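Local coordinates for putative type VI secretion protein (Escherichia coli, PDB 4HH5), which is the N-terminal domain of ClpV1, a ClpA/ClpB-family protein of the type VI secretion system that, like its relatives, probably binds and hydrolyses ATP through other domains, at residues R14-C19 with S156-E161; W102-L107 with S115-G120; S28-R33 with P40-L45. One frame throughout, in Å; residues are numbered along the deposited sequence. Where two conformers were deposited one is given.

Contact 1 (R14-C19 with S156-E161); sequences RLNHYC and SDECPE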
ATOM      1  N   ARG A  14       1.923   4.052  12.789  1.00 20.64           N
ATOM      2  CA  ARG A  14       3.044   3.147  12.511  1.00 20.71           C
ATOM      3  C   ARG A  14       3.542   3.235  11.070  1.00 23.48           C
ATOM      4  O   ARG A  14       4.669   2.828  10.781  1.00 23.24           O
ATOM      5  CB  ARG A  14       2.679   1.712  12.884  1.00 22.12           C
ATOM      6  CG  ARG A  14       2.937   1.444  14.355  1.00 31.94           C
ATOM      7  CD  ARG A  14       2.159   0.253  14.808  1.00 40.88           C
ATOM      8  NE  ARG A  14       2.142   0.151  16.265  1.00 49.31           N
ATOM      9  CZ  ARG A  14       1.097  -0.275  16.964  1.00 61.24           C
ATOM     10  NH1 ARG A  14      -0.019  -0.646  16.346  1.00 43.24           N
ATOM     11  NH2 ARG A  14       1.156  -0.334  18.286  1.00 49.62           N
ATOM     12  N   LEU A  15       2.713   3.768  10.168  1.00 17.96           N
ATOM     13  CA  LEU A  15       3.098   3.946   8.764  1.00 16.87           C
ATOM     14  C   LEU A  15       4.309   4.857   8.685  1.00 20.11           C
ATOM     15  O   LEU A  15       4.362   5.881   9.389  1.00 18.15           O
ATOM     16  CB  LEU A  15       1.963   4.584   7.956  1.00 16.36           C
ATOM     17  CG  LEU A  15       0.727   3.737   7.716  1.00 19.97           C
ATOM     18  CD1 LEU A  15      -0.408   4.588   7.176  1.00 19.77           C
ATOM     19  CD2 LEU A  15       1.027   2.559   6.786  1.00 19.23           C
ATOM     20  N   ASN A  16       5.293   4.485   7.849  1.00 16.17           N
ATOM     21  CA  ASN A  16       6.445   5.356   7.657  1.00 15.95           C
ATOM     22  C   ASN A  16       5.934   6.577   6.864  1.00 20.38           C
ATOM     23  O   ASN A  16       4.781   6.560   6.406  1.00 19.23           O
ATOM     24  CB  ASN A  16       7.604   4.622   6.952  1.00 15.45           C
ATOM     25  CG  ASN A  16       7.363   4.246   5.503  1.00 27.56           C
ATOM     26  OD1 ASN A  16       6.299   4.479   4.916  1.00 21.26           O
ATOM     27  ND2 ASN A  16       8.354   3.641   4.902  1.00 19.88           N
ATOM     28  N   HIS A  17       6.771   7.610   6.708  0.50 18.37           N
ATOM     29  CA  HIS A  17       6.377   8.832   6.016  0.50 19.39           C
ATOM     30  C   HIS A  17       5.954   8.694   4.553  0.50 21.08           C
ATOM     31  O   HIS A  17       4.978   9.320   4.148  0.50 21.12           O
ATOM     32  CB  HIS A  17       7.339   9.992   6.311  0.50 21.43           C
ATOM     33  CG  HIS A  17       7.304  10.420   7.751  0.50 25.91           C
ATOM     34  ND1 HIS A  17       6.117  10.463   8.471  0.50 28.37           N
ATOM     35  CD2 HIS A  17       8.314  10.818   8.558  0.50 28.59           C
ATOM     36  CE1 HIS A  17       6.445  10.870   9.685  0.50 28.14           C
ATOM     37  NE2 HIS A  17       7.750  11.107   9.785  0.50 28.54           N
ATOM     38  N   TYR A  18       6.613   7.805   3.799  1.00 16.14           N
ATOM     39  CA  TYR A  18       6.301   7.504   2.395  1.00 14.84           C
ATOM     40  C   TYR A  18       4.856   6.963   2.233  1.00 16.85           C
ATOM     41  O   TYR A  18       4.083   7.496   1.434  1.00 15.83           O
ATOM     42  CB  TYR A  18       7.320   6.488   1.861  1.00 15.51           C
ATOM     43  CG  TYR A  18       7.272   6.287   0.368  1.00 16.94           C
ATOM     44  CD1 TYR A  18       7.963   7.134  -0.489  1.00 18.89           C
ATOM     45  CD2 TYR A  18       6.557   5.234  -0.190  1.00 17.13           C
ATOM     46  CE1 TYR A  18       7.930   6.949  -1.869  1.00 19.56           C
ATOM     47  CE2 TYR A  18       6.496   5.054  -1.573  1.00 17.39           C
ATOM     48  CZ  TYR A  18       7.188   5.916  -2.408  1.00 21.16           C
ATOM     49  OH  TYR A  18       7.161   5.736  -3.768  1.00 20.28           O
ATOM     50  N   CYS A  19       4.508   5.933   3.022  1.00 14.21           N
ATOM     51  CA  CYS A  19       3.191   5.286   3.036  1.00 15.22           C
ATOM     52  C   CYS A  19       2.111   6.196   3.574  1.00 17.85           C
ATOM     53  O   CYS A  19       0.989   6.116   3.086  1.00 17.20           O
ATOM     54  CB  CYS A  19       3.227   3.970   3.803  1.00 16.50           C
ATOM     55  SG  CYS A  19       4.187   2.678   2.991  1.00 21.08           S
ATOM     56  N   SER A 156      15.657   2.013  -2.010  1.00 16.96           N
ATOM     57  CA  SER A 156      14.359   2.639  -1.754  1.00 17.05           C
ATOM     58  C   SER A 156      14.478   3.905  -0.918  1.00 22.23           C
ATOM     59  O   SER A 156      15.333   3.972  -0.043  1.00 20.64           O
ATOM     60  CB  SER A 156      13.439   1.638  -1.055  1.00 18.03           C
ATOM     61  OG  SER A 156      12.175   2.182  -0.721  1.00 18.87           O
ATOM     62  N   ASP A 157      13.574   4.881  -1.145  1.00 20.93           N
ATOM     63  CA  ASP A 157      13.494   6.115  -0.346  1.00 22.55           C
ATOM     64  C   ASP A 157      12.930   5.803   1.059  1.00 28.36           C
ATOM     65  O   ASP A 157      12.986   6.655   1.944  1.00 28.72           O
ATOM     66  CB  ASP A 157      12.622   7.175  -1.050  1.00 25.72           C
ATOM     67  CG  ASP A 157      13.386   8.164  -1.921  1.00 42.87           C
ATOM     68  OD1 ASP A 157      14.561   7.887  -2.251  1.00 45.62           O
ATOM     69  OD2 ASP A 157      12.802   9.202  -2.288  1.00 51.17           O
ATOM     70  N   GLU A 158      12.403   4.572   1.260  1.00 25.86           N
ATOM     71  CA  GLU A 158      11.855   4.081   2.539  1.00 25.89           C
ATOM     72  C   GLU A 158      12.931   3.391   3.417  1.00 34.22           C
ATOM     73  O   GLU A 158      12.605   2.766   4.433  1.00 33.21           O
ATOM     74  CB  GLU A 158      10.718   3.085   2.276  1.00 26.25           C
ATOM     75  CG  GLU A 158       9.573   3.640   1.460  1.00 28.73           C
ATOM     76  CD  GLU A 158       8.455   2.636   1.302  1.00 30.17           C
ATOM     77  OE1 GLU A 158       7.689   2.440   2.271  1.00 23.70           O
ATOM     78  OE2 GLU A 158       8.353   2.031   0.213  1.00 21.35           O
ATOM     79  N   CYS A 159      14.198   3.479   3.010  1.00 35.76           N
ATOM     80  CA  CYS A 159      15.331   2.870   3.714  0.63 37.88           C
ATOM     81  C   CYS A 159      15.645   3.593   5.043  1.00 43.94           C
ATOM     82  O   CYS A 159      15.237   4.749   5.192  1.00 43.17           O
ATOM     83  CB  CYS A 159      16.547   2.867   2.796  1.00 39.16           C
ATOM     84  SG  CYS A 159      17.224   4.517   2.460  1.00 43.67           S
ATOM     85  N   PRO A 160      16.442   2.995   5.981  1.00 41.92           N
ATOM     86  CA  PRO A 160      16.826   3.744   7.199  1.00 41.81           C
ATOM     87  C   PRO A 160      17.698   4.951   6.836  1.00 45.68           C
ATOM     88  O   PRO A 160      18.421   4.914   5.834  1.00 45.17           O
ATOM     89  CB  PRO A 160      17.626   2.724   8.025  1.00 43.30           C
ATOM     90  CG  PRO A 160      17.336   1.392   7.415  1.00 47.95           C
ATOM     91  CD  PRO A 160      17.059   1.650   5.969  1.00 43.47           C
ATOM     92  N   GLU A 161      17.616   6.023   7.637  1.00 42.34           N
ATOM     93  CA  GLU A 161      18.368   7.260   7.408  1.00 42.34           C
ATOM     94  C   GLU A 161      19.840   7.190   7.855  1.00 46.59           C
ATOM     95  O   GLU A 161      20.598   8.137   7.617  1.00 46.52           O
ATOM     96  CB  GLU A 161      17.648   8.451   8.060  1.00 43.80           C
TER
HETATM   97  O   HOH W   1      10.815   3.220   6.319  1.00 33.78           O

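Contact 2 (W102-L107 with S115-G120); sequences WMVASL and SVHLLG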
ATOM      1  N   TRP A 102       0.953  -4.528   9.385  1.00 18.74           N
ATOM      2  CA  TRP A 102       1.563  -4.284  10.697  1.00 19.07           C
ATOM      3  C   TRP A 102       1.982  -5.611  11.328  1.00 21.77           C
ATOM      4  O   TRP A 102       3.057  -5.708  11.920  1.00 20.09           O
ATOM      5  CB  TRP A 102       0.612  -3.520  11.639  1.00 18.62           C
ATOM      6  CG  TRP A 102       1.069  -3.510  13.076  1.00 20.36           C
ATOM      7  CD1 TRP A 102       0.362  -3.941  14.158  1.00 23.57           C
ATOM      8  CD2 TRP A 102       2.360  -3.112  13.572  1.00 21.02           C
ATOM      9  NE1 TRP A 102       1.117  -3.812  15.300  1.00 23.88           N
ATOM     10  CE2 TRP A 102       2.353  -3.319  14.969  1.00 25.35           C
ATOM     11  CE3 TRP A 102       3.536  -2.624  12.965  1.00 22.87           C
ATOM     12  CZ2 TRP A 102       3.467  -3.042  15.773  1.00 25.03           C
ATOM     13  CZ3 TRP A 102       4.640  -2.354  13.762  1.00 24.76           C
ATOM     14  CH2 TRP A 102       4.598  -2.556  15.149  1.00 25.49           C
ATOM     15  N   MET A 103       1.132  -6.634  11.191  1.00 18.54           N
ATOM     16  CA  MET A 103       1.428  -7.951  11.734  1.00 18.40           C
ATOM     17  C   MET A 103       2.641  -8.571  11.051  1.00 20.77           C
ATOM     18  O   MET A 103       3.501  -9.116  11.750  1.00 18.34           O
ATOM     19  CB  MET A 103       0.178  -8.831  11.771  1.00 21.13           C
ATOM     20  CG  MET A 103      -0.845  -8.283  12.783  1.00 25.70           C
ATOM     21  SD  MET A 103      -2.343  -9.241  13.036  1.00 31.09           S
ATOM     22  CE  MET A 103      -3.140  -8.992  11.522  1.00 28.00           C
ATOM     23  N   VAL A 104       2.782  -8.359   9.717  1.00 17.21           N
ATOM     24  CA  VAL A 104       3.951  -8.795   8.925  1.00 17.27           C
ATOM     25  C   VAL A 104       5.224  -8.086   9.458  1.00 21.89           C
ATOM     26  O   VAL A 104       6.224  -8.752   9.754  1.00 21.23           O
ATOM     27  CB  VAL A 104       3.742  -8.567   7.393  1.00 20.57           C
ATOM     28  CG1 VAL A 104       5.054  -8.673   6.616  1.00 21.04           C
ATOM     29  CG2 VAL A 104       2.713  -9.541   6.822  1.00 20.07           C
ATOM     30  N   ALA A 105       5.160  -6.742   9.601  1.00 19.34           N
ATOM     31  CA  ALA A 105       6.258  -5.898  10.085  1.00 19.47           C
ATOM     32  C   ALA A 105       6.653  -6.245  11.516  1.00 21.83           C
ATOM     33  O   ALA A 105       7.843  -6.412  11.790  1.00 19.95           O
ATOM     34  CB  ALA A 105       5.866  -4.421  10.003  1.00 20.22           C
ATOM     35  N   SER A 106       5.664  -6.368  12.423  1.00 18.91           N
ATOM     36  CA  SER A 106       5.930  -6.669  13.832  1.00 19.40           C
ATOM     37  C   SER A 106       6.541  -8.049  14.045  1.00 24.52           C
ATOM     38  O   SER A 106       7.405  -8.186  14.907  1.00 24.12           O
ATOM     39  CB  SER A 106       4.705  -6.428  14.704  1.00 23.07           C
ATOM     40  OG  SER A 106       3.585  -7.168  14.254  1.00 30.82           O
ATOM     41  N   LEU A 107       6.173  -9.044  13.205  1.00 22.61           N
ATOM     42  CA  LEU A 107       6.759 -10.390  13.251  1.00 23.12           C
ATOM     43  C   LEU A 107       8.228 -10.391  12.797  1.00 27.30           C
ATOM     44  O   LEU A 107       8.973 -11.308  13.144  1.00 27.43           O
ATOM     45  CB  LEU A 107       5.931 -11.405  12.450  1.00 23.47           C
ATOM     46  CG  LEU A 107       4.690 -11.971  13.142  1.00 28.03           C
ATOM     47  CD1 LEU A 107       3.726 -12.558  12.122  1.00 27.99           C
ATOM     48  CD2 LEU A 107       5.056 -13.038  14.163  1.00 29.72           C
ATOM     49  N   SER A 115       6.088   0.078   2.401  1.00 15.91           N
ATOM     50  CA  SER A 115       5.315  -0.532   1.309  1.00 15.42           C
ATOM     51  C   SER A 115       5.579  -2.010   1.070  1.00 18.69           C
ATOM     52  O   SER A 115       4.657  -2.723   0.687  1.00 18.95           O
ATOM     53  CB  SER A 115       5.376   0.284   0.020  1.00 18.07           C
ATOM     54  OG  SER A 115       6.683   0.304  -0.522  1.00 22.53           O
ATOM     55  N   VAL A 116       6.799  -2.496   1.370  1.00 14.97           N
ATOM     56  CA  VAL A 116       7.109  -3.928   1.232  1.00 14.17           C
ATOM     57  C   VAL A 116       6.243  -4.778   2.177  1.00 16.15           C
ATOM     58  O   VAL A 116       5.933  -5.911   1.835  1.00 15.03           O
ATOM     59  CB  VAL A 116       8.627  -4.258   1.337  1.00 17.38           C
ATOM     60  CG1 VAL A 116       9.134  -4.148   2.777  1.00 16.96           C
ATOM     61  CG2 VAL A 116       8.932  -5.640   0.759  1.00 17.18           C
ATOM     62  N   HIS A 117       5.839  -4.221   3.348  1.00 13.27           N
ATOM     63  CA  HIS A 117       4.973  -4.922   4.312  1.00 13.10           C
ATOM     64  C   HIS A 117       3.550  -4.976   3.790  1.00 17.71           C
ATOM     65  O   HIS A 117       2.868  -5.977   3.996  1.00 17.56           O
ATOM     66  CB  HIS A 117       5.024  -4.283   5.712  1.00 13.14           C
ATOM     67  CG  HIS A 117       6.406  -4.235   6.290  1.00 16.44           C
ATOM     68  ND1 HIS A 117       6.882  -3.101   6.918  1.00 18.21           N
ATOM     69  CD2 HIS A 117       7.367  -5.189   6.318  1.00 17.80           C
ATOM     70  CE1 HIS A 117       8.112  -3.397   7.309  1.00 17.68           C
ATOM     71  NE2 HIS A 117       8.452  -4.638   6.952  1.00 17.58           N
ATOM     72  N   LEU A 118       3.115  -3.916   3.087  1.00 15.11           N
ATOM     73  CA  LEU A 118       1.800  -3.880   2.439  1.00 16.56           C
ATOM     74  C   LEU A 118       1.821  -4.920   1.319  1.00 20.72           C
ATOM     75  O   LEU A 118       0.833  -5.616   1.115  1.00 19.73           O
ATOM     76  CB  LEU A 118       1.502  -2.488   1.843  1.00 17.37           C
ATOM     77  CG  LEU A 118       1.531  -1.283   2.813  1.00 22.90           C
ATOM     78  CD1 LEU A 118       1.422   0.038   2.046  1.00 23.57           C
ATOM     79  CD2 LEU A 118       0.404  -1.360   3.826  1.00 24.87           C
ATOM     80  N   LEU A 119       2.978  -5.060   0.626  1.00 19.68           N
ATOM     81  CA  LEU A 119       3.127  -6.042  -0.442  1.00 19.88           C
ATOM     82  C   LEU A 119       3.117  -7.459   0.122  1.00 24.24           C
ATOM     83  O   LEU A 119       2.447  -8.331  -0.434  1.00 24.39           O
ATOM     84  CB  LEU A 119       4.382  -5.778  -1.290  1.00 20.25           C
ATOM     85  CG  LEU A 119       4.506  -6.619  -2.547  1.00 25.02           C
ATOM     86  CD1 LEU A 119       3.370  -6.328  -3.527  1.00 25.20           C
ATOM     87  CD2 LEU A 119       5.830  -6.388  -3.207  1.00 27.78           C
ATOM     88  N   GLY A 120       3.797  -7.654   1.251  1.00 21.49           N
ATOM     89  CA  GLY A 120       3.831  -8.933   1.949  1.00 21.24           C
ATOM     90  C   GLY A 120       2.452  -9.372   2.391  1.00 24.21           C
ATOM     91  O   GLY A 120       2.081 -10.539   2.225  1.00 23.06           O
TER

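Contact 3 (S28-R33 with P40-L45); sequences SLCQTR and PEHWLL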
ATOM      1  N   SER A  28      -7.182  12.301  -0.485  1.00 23.53           N
ATOM      2  CA  SER A  28      -7.405  13.532  -1.262  1.00 24.21           C
ATOM      3  C   SER A  28      -8.023  13.215  -2.622  1.00 27.58           C
ATOM      4  O   SER A  28      -8.968  13.893  -3.028  1.00 26.62           O
ATOM      5  CB  SER A  28      -6.107  14.313  -1.446  1.00 28.84           C
ATOM      6  OG  SER A  28      -5.667  14.826  -0.200  1.00 39.20           O
ATOM      7  N   LEU A  29      -7.521  12.160  -3.300  1.00 24.29           N
ATOM      8  CA  LEU A  29      -8.033  11.723  -4.599  1.00 25.05           C
ATOM      9  C   LEU A  29      -9.501  11.273  -4.487  1.00 30.59           C
ATOM     10  O   LEU A  29     -10.321  11.672  -5.315  1.00 29.68           O
ATOM     11  CB  LEU A  29      -7.123  10.632  -5.193  1.00 25.40           C
ATOM     12  CG  LEU A  29      -7.637   9.813  -6.388  1.00 30.76           C
ATOM     13  CD1 LEU A  29      -7.659  10.640  -7.678  1.00 31.23           C
ATOM     14  CD2 LEU A  29      -6.782   8.574  -6.583  1.00 33.87           C
ATOM     15  N   CYS A  30      -9.837  10.513  -3.426  1.00 29.52           N
ATOM     16  CA  CYS A  30     -11.207  10.071  -3.140  1.00 30.78           C
ATOM     17  C   CYS A  30     -12.142  11.254  -2.954  1.00 32.19           C
ATOM     18  O   CYS A  30     -13.265  11.217  -3.456  1.00 31.21           O
ATOM     19  CB  CYS A  30     -11.236   9.160  -1.920  1.00 32.59           C
ATOM     20  SG  CYS A  30     -10.672   7.480  -2.241  1.00 37.64           S
ATOM     21  N   GLN A  31     -11.674  12.298  -2.223  1.00 27.55           N
ATOM     22  CA  GLN A  31     -12.429  13.525  -1.958  1.00 26.94           C
ATOM     23  C   GLN A  31     -12.743  14.262  -3.257  1.00 29.84           C
ATOM     24  O   GLN A  31     -13.903  14.625  -3.456  1.00 28.46           O
ATOM     25  CB  GLN A  31     -11.676  14.436  -0.979  1.00 28.41           C
ATOM     26  CG  GLN A  31     -12.579  15.404  -0.224  1.00 47.63           C
ATOM     27  CD  GLN A  31     -11.894  16.082   0.936  1.00 71.48           C
ATOM     28  OE1 GLN A  31     -11.961  17.304   1.090  1.00 68.81           O
ATOM     29  NE2 GLN A  31     -11.248  15.311   1.802  1.00 67.25           N
ATOM     30  N   THR A  32     -11.739  14.429  -4.166  1.00 26.47           N
ATOM     31  CA  THR A  32     -11.928  15.104  -5.467  1.00 26.57           C
ATOM     32  C   THR A  32     -12.950  14.385  -6.353  1.00 31.37           C
ATOM     33  O   THR A  32     -13.548  15.019  -7.223  1.00 30.99           O
ATOM     34  CB  THR A  32     -10.611  15.286  -6.249  1.00 32.53           C
ATOM     35  OG1 THR A  32     -10.113  14.011  -6.655  1.00 33.99           O
ATOM     36  CG2 THR A  32      -9.556  16.081  -5.489  1.00 31.81           C
ATOM     37  N   ARG A  33     -13.108  13.065  -6.178  1.00 29.43           N
ATOM     38  CA  ARG A  33     -14.057  12.276  -6.974  1.00 30.52           C
ATOM     39  C   ARG A  33     -15.329  11.947  -6.190  1.00 37.24           C
ATOM     40  O   ARG A  33     -16.200  11.237  -6.699  1.00 38.61           O
ATOM     41  CB  ARG A  33     -13.392  11.026  -7.575  1.00 30.98           C
ATOM     42  CG  ARG A  33     -12.084  11.331  -8.276  1.00 39.46           C
ATOM     43  CD  ARG A  33     -11.827  10.425  -9.452  1.00 45.89           C
ATOM     44  NE  ARG A  33     -10.659  10.879 -10.208  1.00 45.90           N
ATOM     45  CZ  ARG A  33     -10.306  10.411 -11.400  1.00 53.87           C
ATOM     46  NH1 ARG A  33     -11.029   9.470 -11.994  1.00 38.02           N
ATOM     47  NH2 ARG A  33      -9.228  10.884 -12.011  1.00 40.56           N
ATOM     48  N   PRO A  40      -7.386  -0.178  -1.199  1.00 22.05           N
ATOM     49  CA  PRO A  40      -5.946  -0.420  -1.413  1.00 21.02           C
ATOM     50  C   PRO A  40      -5.504  -0.002  -2.810  1.00 23.75           C
ATOM     51  O   PRO A  40      -4.359   0.387  -2.965  1.00 22.79           O
ATOM     52  CB  PRO A  40      -5.794  -1.934  -1.209  1.00 22.65           C
ATOM     53  CG  PRO A  40      -6.997  -2.348  -0.438  1.00 27.38           C
ATOM     54  CD  PRO A  40      -8.093  -1.445  -0.908  1.00 23.29           C
ATOM     55  N   GLU A  41      -6.417  -0.036  -3.814  1.00 21.63           N
ATOM     56  CA  GLU A  41      -6.106   0.398  -5.181  1.00 21.08           C
ATOM     57  C   GLU A  41      -5.786   1.893  -5.206  1.00 22.82           C
ATOM     58  O   GLU A  41      -4.834   2.284  -5.888  1.00 21.31           O
ATOM     59  CB  GLU A  41      -7.236   0.064  -6.171  1.00 22.70           C
ATOM     60  CG  GLU A  41      -7.401  -1.419  -6.465  1.00 26.27           C
ATOM     61  CD  GLU A  41      -8.262  -2.213  -5.500  1.00 36.19           C
ATOM     62  OE1 GLU A  41      -8.634  -1.689  -4.424  1.00 25.16           O
ATOM     63  OE2 GLU A  41      -8.575  -3.375  -5.837  1.00 29.88           O
ATOM     64  N   HIS A  42      -6.558   2.726  -4.443  1.00 19.03           N
ATOM     65  CA  HIS A  42      -6.314   4.177  -4.338  1.00 18.98           C
ATOM     66  C   HIS A  42      -4.919   4.413  -3.739  1.00 20.06           C
ATOM     67  O   HIS A  42      -4.172   5.272  -4.221  1.00 18.70           O
ATOM     68  CB  HIS A  42      -7.358   4.872  -3.449  1.00 20.28           C
ATOM     69  CG  HIS A  42      -8.715   5.029  -4.072  1.00 24.30           C
ATOM     70  ND1 HIS A  42      -9.799   4.284  -3.638  1.00 26.42           N
ATOM     71  CD2 HIS A  42      -9.130   5.883  -5.036  1.00 26.30           C
ATOM     72  CE1 HIS A  42     -10.827   4.681  -4.373  1.00 25.90           C
ATOM     73  NE2 HIS A  42     -10.480   5.646  -5.221  1.00 26.03           N
ATOM     74  N   TRP A  43      -4.578   3.637  -2.697  1.00 16.20           N
ATOM     75  CA  TRP A  43      -3.293   3.702  -2.009  1.00 16.20           C
ATOM     76  C   TRP A  43      -2.144   3.288  -2.925  1.00 18.79           C
ATOM     77  O   TRP A  43      -1.151   4.004  -2.994  1.00 18.10           O
ATOM     78  CB  TRP A  43      -3.322   2.830  -0.755  1.00 15.66           C
ATOM     79  CG  TRP A  43      -2.322   3.205   0.304  1.00 16.71           C
ATOM     80  CD1 TRP A  43      -1.448   4.257   0.290  1.00 19.16           C
ATOM     81  CD2 TRP A  43      -2.119   2.531   1.551  1.00 16.88           C
ATOM     82  NE1 TRP A  43      -0.705   4.268   1.449  1.00 18.74           N
ATOM     83  CE2 TRP A  43      -1.111   3.228   2.248  1.00 20.31           C
ATOM     84  CE3 TRP A  43      -2.715   1.414   2.161  1.00 18.74           C
ATOM     85  CZ2 TRP A  43      -0.693   2.855   3.527  1.00 20.08           C
ATOM     86  CZ3 TRP A  43      -2.304   1.049   3.433  1.00 20.51           C
ATOM     87  CH2 TRP A  43      -1.304   1.767   4.101  1.00 20.96           C
ATOM     88  N   LEU A  44      -2.274   2.145  -3.635  1.00 16.11           N
ATOM     89  CA  LEU A  44      -1.230   1.649  -4.553  1.00 16.19           C
ATOM     90  C   LEU A  44      -0.946   2.642  -5.676  1.00 19.43           C
ATOM     91  O   LEU A  44       0.216   2.852  -6.018  1.00 17.99           O
ATOM     92  CB  LEU A  44      -1.568   0.255  -5.127  1.00 16.69           C
ATOM     93  CG  LEU A  44      -1.521  -0.919  -4.132  1.00 22.00           C
ATOM     94  CD1 LEU A  44      -2.318  -2.098  -4.649  1.00 22.62           C
ATOM     95  CD2 LEU A  44      -0.090  -1.347  -3.814  1.00 23.29           C
ATOM     96  N   LEU A  45      -2.001   3.287  -6.209  1.00 17.15           N
ATOM     97  CA  LEU A  45      -1.875   4.298  -7.256  1.00 17.87           C
ATOM     98  C   LEU A  45      -0.957   5.422  -6.754  1.00 19.72           C
ATOM     99  O   LEU A  45      -0.011   5.788  -7.442  1.00 19.11           O
ATOM    100  CB  LEU A  45      -3.269   4.846  -7.610  1.00 18.93           C
ATOM    101  CG  LEU A  45      -3.371   5.843  -8.770  1.00 25.42           C
ATOM    102  CD1 LEU A  45      -4.607   5.598  -9.564  1.00 26.58           C
ATOM    103  CD2 LEU A  45      -3.424   7.280  -8.263  1.00 29.45           C
TER

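Contact 1 (R14-C19 with S156-E161)
A buried polar contact joins Asn16 and Tyr18, at the start of helix 17-32, to Glu158 in the turn that follows helix 149-155. It rests on one carboxylate that bonds to an amide by one oxygen and lies against a ring. ND2 of Asn16 donates to OE1 of Glu158 at 3.0 Å and nearly straight, with an N-H...O angle of 163°. The carboxylate receives it through its anti lone pair, and the oxygen lies close to the amide plane although the two flat groups are well turned from each other. A water accepts from the same ND2 and donates to the Glu158 backbone O, bridging the segments a second time.

Asn16 is also the N-cap of helix 17-32: its OD1 accepts from Cys19 N at 3.0 Å, a capping bond. A chi1 of 68° sets the Asn16 CG between backbone N and carbonyl carbon, where one side chain can serve both bonds. The end of the domain fragment is thus brought against the start of the long second helix of the Clp N-terminal domain. Glu158 crosses Tyr18 at about a right angle, its carboxylate oblique to the ring, CD 3.5 Å from Tyr18 CD2, and the planes 21° apart. Glu158 OE2 is bonded to Ser115 OG and accepts from Asp54 N; the Tyr18 OH accepts from Glu52 N. Ser156 OG accepts from Glu158 N in an ST turn, within a type I turn from Ser156 to Cys159 that presents the glutamate to the helix start.

Contact 2 (W102-L107 with S115-G120)
Ala105 CB sits over one face of the His117 imidazole, in a CH-pi contact 3.6 Å from the ring centroid and 15° off its normal. The methyl leans toward the ND1 side, at 3.5 Å from that atom. His117 CG stands anti to its own carbonyl carbon (chi1 -58°), and this carries the ring out from helix 115-124 across to the neighbouring helix. On the opposite face, offset toward the rim, lies CG1 of Val116 from the same helix, leaving the imidazole between an alanine methyl and a valine methyl.

The two are consecutive helices of the Clp N-terminal domain joined by a short loop: their segment axes approach to 8.5 Å and run at 113° to each other. Ala105 and His117 have the nearest CA atoms, 6.0 Å apart. Arg114 N donates to ND1, and a weak bond joins NE2 to Glu110 OE1; together they would restrain the ring's rotation. Val104 extends the apolar surface: CG1, anti to the backbone N, approaches His117 CD2 obliquely at 4.2 Å. The other branch, CG2, rests 4.4 Å from the backbone C of Gly120. That residue, bare of a side chain, leaves room for CG1.

Contact 3 (S28-R33 with P40-L45)
With chi1 at -77°, the SG of Cys30 is anti to its carbonyl carbon and reaches over the His42 imidazole; in Leu29, chi1 of 166° turns CG toward helix 40-50 and chi2 sets CD2 at the rim of the same ring. The sulfur lies almost exactly above the ring centre, 3.4 Å from the centroid and 3° off the normal, a sulfur-aromatic contact over the face. Leu29 CD2 lies near the ring plane, 3.9 Å from His42 CD2. The same methyl meets Leu45 CD2 at 4.0 Å, the two leucine side chains crossing at about a right angle.

The contact joins the C-terminal end of helix 17-32 to the first turns of helix 40-50, which follow it in the Clp N-terminal domain; the axes of the two segments are 10.8 Å apart at their closest. Beyond the pair, Trp76 of helix 66-78 packs edge-to-face with the His42 ring, and Thr39 N donates to its ND1. Since ND1 accepts that proton, NE2 would be expected to carry the hydrogen if the ring is neutral. The sulfur over the face and the leucine methyl at the edge suggest that dispersion dominates across this interface, while the Thr39 bond and the Trp76 packing would limit how the imidazole can turn.

From the N terminus, the chain first lays down residues 14-19, whose partner comes only near the end of this fragment. Contact 3 is the first to close, a short connection between helices 17-32 and 40-50, and contact 2 follows between helices 92-107 and 115-124. Contact 1, opened first, closes last, over a loop of 136 intervening residues. The other two nest inside it but follow each other in series, on opposite sides of the chain's centre, about 21 Å apart between their centres. Helix 17-32 serves contacts 1 and 3. Ser115 ties contact 2 to residues 156-161, while Trp43 meets Leu15 and Leu118 and bonds to Cys19 O, joining all three through the core.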